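Local coordinates for protein tryptophane-5-halogenase (Microbispora sp. ATCC PTA-5024, PDB 5UAO) that probably catalyses the flavin-dependent 5-chlorination of a tryptophan in the lanthipeptide NAI-107 during its biosynthesis, and binds FAD, at residues P90-Q95 with V182-E187; L82-G87 with E521-S526. One frame throughout, in Å; residues are numbered along the deposited sequence.

Read from the N terminus, the chain forms helix 76-85, turns at once into helix 90-97, and runs through a mixture of strands, short helices and loops before helix 178-191. Interaction 1 (P90-Q95 with V182-E187) closes this loop, leaving 86 residues between its segments. Interaction 2 (L82-G87 with E521-S526) closes a far longer one of 433 residues, bringing helix 517-524 near the C-terminal end back onto helix 76-85; interaction 1 is nested inside it. The two contacts touch directly: P90 packs on both H83 and L523, and F93 on H83 and L82. Helix 90-97 thus lies between helix 178-191 and helix 517-524 and packs on both.

Interaction 1: P90-Q95 with V182-E187; sequences PAEFYQ and VRYLTE
The polar part of this contact is a single short hydrogen bond, from Y184 OH to E92 OE1 at 2.5 Å. Both side chains have CG anti to the backbone N (chi1 -168° in E92), which sends them out from their helices into the space between, the glutamate extended beyond CG. The hydroxyl meets OE1 on the anti side and 26° out of the carboxylate plane, while the carboxylate lies at the edge of the tyrosine ring. E92 CG lies alongside as well, 3.4 Å from Y184 OH.

Charge is the second element. E92 OE2 and E187 OE2 are 4.5 Å apart, a pairing that would be unfavourable alone, but R191, further along helix 178-191, forms salt bridges with both and is likely to offset it. A long acidic side chain suits position 92 because it can both accept the tyrosine hydrogen bond and pair with the arginine.

The apolar part is aromatic. F93 and Y184 cross at about a right angle, F93 CD1 coming to 4.1 Å from Y184 CE2, and the buried phenylalanine also meets the rings of Y174 and H83. Tyrosine fits position 184 because its ring fills the gap between the helices while its hydroxyl reaches the neighbouring glutamate. A leucine here would probably leave E92 OE1 without its hydroxyl donor and open a gap beside the F93 ring.

The axes of the two short segments come no nearer than 11.1 Å, at 137°, so large side chains bridge the helices. This is inclined helix-helix packing, more antiparallel than parallel, in the tryptophan halogenase fold: L185 rests on helix 39-51, whose start falls within a probable GxGxxG dinucleotide-binding motif, and the F93 side chain lies about 12 Å from the bound FAD.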
loop_
_atom_site.group_PDB
_atom_site.type_symbol
_atom_site.label_atom_id
_atom_site.label_comp_id
_atom_site.label_asym_id
_atom_site.label_seq_id
_atom_site.Cartn_x
_atom_site.Cartn_y
_atom_site.Cartn_z
ATOM N N PRO A 90 18.235 -14.181 -23.087
ATOM C CA PRO A 90 18.930 -14.881 -21.991
ATOM C C PRO A 90 20.115 -15.703 -22.366
ATOM O O PRO A 90 21.035 -15.795 -21.570
ATOM C CB PRO A 90 17.857 -15.755 -21.377
ATOM C CG PRO A 90 16.733 -15.780 -22.330
ATOM C CD PRO A 90 16.794 -14.518 -23.138
ATOM N N ALA A 91 20.127 -16.301 -23.568
ATOM C CA ALA A 91 21.271 -17.105 -23.965
ATOM C C ALA A 91 22.492 -16.197 -24.131
ATOM O O ALA A 91 23.599 -16.484 -23.648
ATOM C CB ALA A 91 20.954 -17.896 -25.267
ATOM N N GLU A 92 22.287 -15.070 -24.774
ATOM C CA GLU A 92 23.340 -14.080 -24.940
ATOM C C GLU A 92 23.848 -13.502 -23.618
ATOM O O GLU A 92 25.039 -13.298 -23.429
ATOM C CB GLU A 92 22.841 -12.916 -25.806
ATOM C CG GLU A 92 23.953 -11.979 -26.278
ATOM C CD GLU A 92 23.448 -10.860 -27.196
ATOM O OE1 GLU A 92 22.619 -10.016 -26.750
ATOM O OE2 GLU A 92 23.916 -10.832 -28.367
ATOM N N PHE A 93 22.927 -13.198 -22.746
ATOM C CA PHE A 93 23.268 -12.727 -21.379
ATOM C C PHE A 93 24.129 -13.759 -20.671
ATOM O O PHE A 93 25.207 -13.433 -20.086
ATOM C CB PHE A 93 22.009 -12.421 -20.589
ATOM C CG PHE A 93 22.263 -11.930 -19.195
ATOM C CD1 PHE A 93 22.585 -10.623 -18.971
ATOM C CD2 PHE A 93 22.132 -12.796 -18.102
ATOM C CE1 PHE A 93 22.800 -10.150 -17.683
ATOM C CE2 PHE A 93 22.355 -12.327 -16.832
ATOM C CZ PHE A 93 22.690 -11.006 -16.633
ATOM N N TYR A 94 23.722 -15.013 -20.753
ATOM C CA TYR A 94 24.494 -16.046 -20.086
ATOM C C TYR A 94 25.886 -16.206 -20.688
ATOM O O TYR A 94 26.905 -16.446 -19.996
ATOM C CB TYR A 94 23.773 -17.398 -20.062
ATOM C CG TYR A 94 22.873 -17.609 -18.856
ATOM C CD1 TYR A 94 21.782 -16.811 -18.630
ATOM C CD2 TYR A 94 23.075 -18.660 -17.992
ATOM C CE1 TYR A 94 20.953 -17.010 -17.566
ATOM C CE2 TYR A 94 22.227 -18.883 -16.920
ATOM C CZ TYR A 94 21.199 -18.043 -16.694
ATOM O OH TYR A 94 20.364 -18.291 -15.635
ATOM N N GLN A 95 25.941 -16.040 -21.981
ATOM C CA GLN A 95 27.187 -16.186 -22.673
ATOM C C GLN A 95 28.155 -15.042 -22.320
ATOM O O GLN A 95 29.324 -15.258 -22.137
ATOM C CB GLN A 95 26.885 -16.211 -24.195
ATOM C CG GLN A 95 28.090 -16.325 -25.094
ATOM C CD GLN A 95 28.873 -17.587 -24.795
ATOM O OE1 GLN A 95 28.311 -18.588 -24.312
ATOM N NE2 GLN A 95 30.178 -17.553 -25.066
ATOM N N VAL A 182 28.806 -4.581 -17.085
ATOM C CA VAL A 182 28.970 -3.284 -17.708
ATOM C C VAL A 182 29.378 -3.323 -19.180
ATOM O O VAL A 182 28.872 -2.522 -19.961
ATOM C CB VAL A 182 29.848 -2.309 -16.879
ATOM C CG1 VAL A 182 29.957 -0.986 -17.632
ATOM C CG2 VAL A 182 29.148 -2.000 -15.562
ATOM N N ARG A 183 30.311 -4.205 -19.520
ATOM C CA ARG A 183 30.815 -4.286 -20.876
ATOM C C ARG A 183 29.636 -4.724 -21.779
ATOM O O ARG A 183 29.434 -4.200 -22.844
ATOM C CB ARG A 183 31.996 -5.266 -20.957
ATOM C CG ARG A 183 32.502 -5.488 -22.374
ATOM C CD ARG A 183 33.817 -6.232 -22.369
ATOM N NE ARG A 183 34.035 -7.013 -23.590
ATOM C CZ ARG A 183 34.549 -6.541 -24.730
ATOM N NH1 ARG A 183 34.907 -5.257 -24.852
ATOM N NH2 ARG A 183 34.703 -7.371 -25.764
ATOM N N TYR A 184 28.874 -5.696 -21.313
ATOM C CA TYR A 184 27.741 -6.172 -22.067
ATOM C C TYR A 184 26.663 -5.152 -22.272
ATOM O O TYR A 184 26.172 -4.956 -23.380
ATOM C CB TYR A 184 27.111 -7.358 -21.371
ATOM C CG TYR A 184 25.933 -7.878 -22.136
ATOM C CD1 TYR A 184 26.099 -8.417 -23.431
ATOM C CD2 TYR A 184 24.696 -7.948 -21.569
ATOM C CE1 TYR A 184 25.012 -8.932 -24.156
ATOM C CE2 TYR A 184 23.614 -8.482 -22.277
ATOM C CZ TYR A 184 23.782 -8.996 -23.563
ATOM O OH TYR A 184 22.704 -9.544 -24.266
ATOM N N LEU A 185 26.272 -4.478 -21.201
ATOM C CA LEU A 185 25.334 -3.398 -21.329
ATOM C C LEU A 185 25.849 -2.285 -22.254
ATOM O O LEU A 185 25.097 -1.688 -23.016
ATOM C CB LEU A 185 24.998 -2.802 -19.955
ATOM C CG LEU A 185 24.340 -3.710 -18.918
ATOM C CD1 LEU A 185 24.203 -2.975 -17.585
ATOM C CD2 LEU A 185 23.031 -4.266 -19.430
ATOM N N THR A 186 27.141 -2.046 -22.212
ATOM C CA THR A 186 27.714 -0.999 -23.059
ATOM C C THR A 186 27.612 -1.379 -24.537
ATOM O O THR A 186 27.277 -0.564 -25.419
ATOM C CB THR A 186 29.176 -0.765 -22.667
ATOM O OG1 THR A 186 29.233 -0.293 -21.306
ATOM C CG2 THR A 186 29.868 0.265 -23.630
ATOM N N GLU A 187 27.845 -2.646 -24.785
ATOM C CA GLU A 187 27.730 -3.191 -26.142
ATOM C C GLU A 187 26.300 -3.152 -26.625
ATOM O O GLU A 187 26.054 -2.798 -27.778
ATOM C CB GLU A 187 28.277 -4.652 -26.194
ATOM C CG GLU A 187 27.953 -5.434 -27.483
ATOM C CD GLU A 187 27.582 -6.911 -27.252
ATOM O OE1 GLU A 187 28.499 -7.766 -27.115
ATOM O OE2 GLU A 187 26.360 -7.224 -27.248
#

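Interaction 2: L82-G87 with E521-S526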
loop_
_atom_site.group_PDB
_atom_site.type_symbol
_atom_site.label_atom_id
_atom_site.label_comp_id
_atom_site.label_asym_id
_atom_site.label_seq_id
_atom_site.Cartn_x
_atom_site.Cartn_y
_atom_site.Cartn_z
ATOM N N LEU A 82 15.580 -7.359 -16.455
ATOM C CA LEU A 82 16.570 -7.509 -17.487
ATOM C C LEU A 82 15.948 -8.107 -18.743
ATOM O O LEU A 82 16.146 -7.582 -19.853
ATOM C CB LEU A 82 17.784 -8.353 -17.027
ATOM C CG LEU A 82 18.653 -7.716 -15.910
ATOM C CD1 LEU A 82 19.548 -8.772 -15.273
ATOM C CD2 LEU A 82 19.460 -6.515 -16.413
ATOM N N HIS A 83 15.249 -9.226 -18.588
ATOM C CA HIS A 83 14.852 -9.944 -19.738
ATOM C C HIS A 83 13.544 -9.396 -20.395
ATOM O O HIS A 83 13.443 -9.401 -21.641
ATOM C CB HIS A 83 14.792 -11.430 -19.486
ATOM C CG HIS A 83 16.102 -12.033 -19.033
ATOM N ND1 HIS A 83 17.281 -11.874 -19.725
ATOM C CD2 HIS A 83 16.406 -12.727 -17.907
ATOM C CE1 HIS A 83 18.267 -12.461 -19.046
ATOM N NE2 HIS A 83 17.752 -13.014 -17.955
ATOM N N HIS A 84 12.569 -8.999 -19.595
ATOM C CA HIS A 84 11.291 -8.572 -20.101
ATOM C C HIS A 84 11.351 -7.081 -20.409
ATOM O O HIS A 84 11.128 -6.692 -21.535
ATOM C CB HIS A 84 10.141 -8.887 -19.176
ATOM C CG HIS A 84 9.758 -10.329 -19.147
ATOM N ND1 HIS A 84 9.338 -11.007 -20.268
ATOM C CD2 HIS A 84 9.732 -11.232 -18.129
ATOM C CE1 HIS A 84 9.068 -12.267 -19.951
ATOM N NE2 HIS A 84 9.281 -12.424 -18.659
ATOM N N TYR A 85 11.721 -6.251 -19.449
ATOM C CA TYR A 85 11.629 -4.830 -19.643
ATOM C C TYR A 85 12.668 -4.366 -20.619
ATOM O O TYR A 85 12.362 -3.544 -21.526
ATOM C CB TYR A 85 11.824 -4.101 -18.333
ATOM C CG TYR A 85 11.355 -2.669 -18.319
ATOM C CD1 TYR A 85 9.998 -2.371 -18.148
ATOM C CD2 TYR A 85 12.263 -1.624 -18.330
ATOM C CE1 TYR A 85 9.558 -1.058 -18.048
ATOM C CE2 TYR A 85 11.855 -0.321 -18.251
ATOM C CZ TYR A 85 10.509 -0.042 -18.137
ATOM O OH TYR A 85 10.121 1.243 -18.076
ATOM N N LEU A 86 13.901 -4.856 -20.475
ATOM C CA LEU A 86 14.950 -4.407 -21.395
ATOM C C LEU A 86 15.107 -5.364 -22.614
ATOM O O LEU A 86 15.931 -5.071 -23.494
ATOM C CB LEU A 86 16.298 -4.210 -20.711
ATOM C CG LEU A 86 16.425 -3.213 -19.524
ATOM C CD1 LEU A 86 17.886 -3.194 -19.156
ATOM C CD2 LEU A 86 15.983 -1.812 -19.870
ATOM N N GLY A 87 14.349 -6.459 -22.673
ATOM C CA GLY A 87 14.410 -7.384 -23.851
ATOM C C GLY A 87 15.796 -8.009 -24.069
ATOM O O GLY A 87 16.234 -8.275 -25.207
ATOM N N GLU A 521 11.598 -21.341 -21.145
ATOM C CA GLU A 521 10.383 -21.729 -20.377
ATOM C C GLU A 521 10.205 -20.844 -19.125
ATOM O O GLU A 521 9.080 -20.517 -18.744
ATOM C CB GLU A 521 10.373 -23.220 -20.024
ATOM C CG GLU A 521 11.276 -23.607 -18.871
ATOM C CD GLU A 521 11.221 -25.091 -18.520
ATOM O OE1 GLU A 521 10.633 -25.858 -19.319
ATOM O OE2 GLU A 521 11.800 -25.484 -17.468
ATOM N N LEU A 522 11.324 -20.427 -18.537
ATOM C CA LEU A 522 11.316 -19.499 -17.360
ATOM C C LEU A 522 10.619 -18.188 -17.725
ATOM O O LEU A 522 9.771 -17.669 -16.983
ATOM C CB LEU A 522 12.752 -19.219 -16.904
ATOM C CG LEU A 522 12.898 -18.150 -15.812
ATOM C CD1 LEU A 522 12.248 -18.543 -14.522
ATOM C CD2 LEU A 522 14.378 -17.832 -15.625
ATOM N N LEU A 523 10.934 -17.679 -18.897
ATOM C CA LEU A 523 10.387 -16.378 -19.320
ATOM C C LEU A 523 9.041 -16.412 -20.068
ATOM O O LEU A 523 8.329 -15.429 -20.085
ATOM C CB LEU A 523 11.440 -15.615 -20.093
ATOM C CG LEU A 523 12.692 -15.337 -19.219
ATOM C CD1 LEU A 523 13.883 -14.999 -20.110
ATOM C CD2 LEU A 523 12.476 -14.238 -18.233
ATOM N N SER A 524 8.663 -17.544 -20.624
ATOM C CA SER A 524 7.421 -17.588 -21.385
ATOM C C SER A 524 6.306 -18.333 -20.678
ATOM O O SER A 524 5.157 -17.945 -20.799
ATOM C CB SER A 524 7.666 -18.247 -22.728
ATOM O OG SER A 524 8.109 -19.578 -22.547
ATOM N N ASP A 525 6.637 -19.384 -19.927
ATOM C CA ASP A 525 5.611 -20.281 -19.384
ATOM C C ASP A 525 4.623 -19.563 -18.456
ATOM O O ASP A 525 5.003 -18.791 -17.535
ATOM C CB ASP A 525 6.286 -21.460 -18.691
ATOM C CG ASP A 525 5.403 -22.672 -18.575
ATOM O OD1 ASP A 525 4.318 -22.606 -17.935
ATOM O OD2 ASP A 525 5.834 -23.731 -19.091
ATOM N N SER A 526 3.325 -19.822 -18.674
ATOM C CA SER A 526 2.275 -19.136 -17.892
ATOM C C SER A 526 2.332 -19.513 -16.442
ATOM O O SER A 526 1.911 -18.730 -15.613
ATOM C CB SER A 526 0.836 -19.385 -18.438
ATOM O OG SER A 526 0.662 -20.745 -18.820
#
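An apolar wedge joins two helix ends here: L523, in the last turn of helix 517-524, inserts its isobutyl group against H83 and H84 at the end of helix 76-85. L523 has CG anti to its carbonyl carbon (chi1 -61°), which puts both methyls against the histidines. L523 CD1 and CD2 lie 3.7 and 3.8 Å from H83 CB. L523 CD2 also comes to 3.7 Å from H84 NE2 as the two side chains slide past each other. The fork at CG thus sets CD1 on H83 and CD2 between the two histidines.

The H84 ring also turns its edge to the backbone, with CE1 in plane at 3.2 Å from L523 O. Its NE2 is hydrogen-bonded to A530 O, which helps fix the ring's rotation. H83 is held at both nitrogens, ND1 by I88 O and NE2 by Y174 OH. Histidine suits both places, since its ring offers carbon for packing and nitrogen for such bonds.

Just past the helix, G87 takes a positive phi (61°), which favours glycine. P90 packs on L523 as well. This packing of two helix ends joins helix 517-524 to helix 76-85 in the tryptophan halogenase fold.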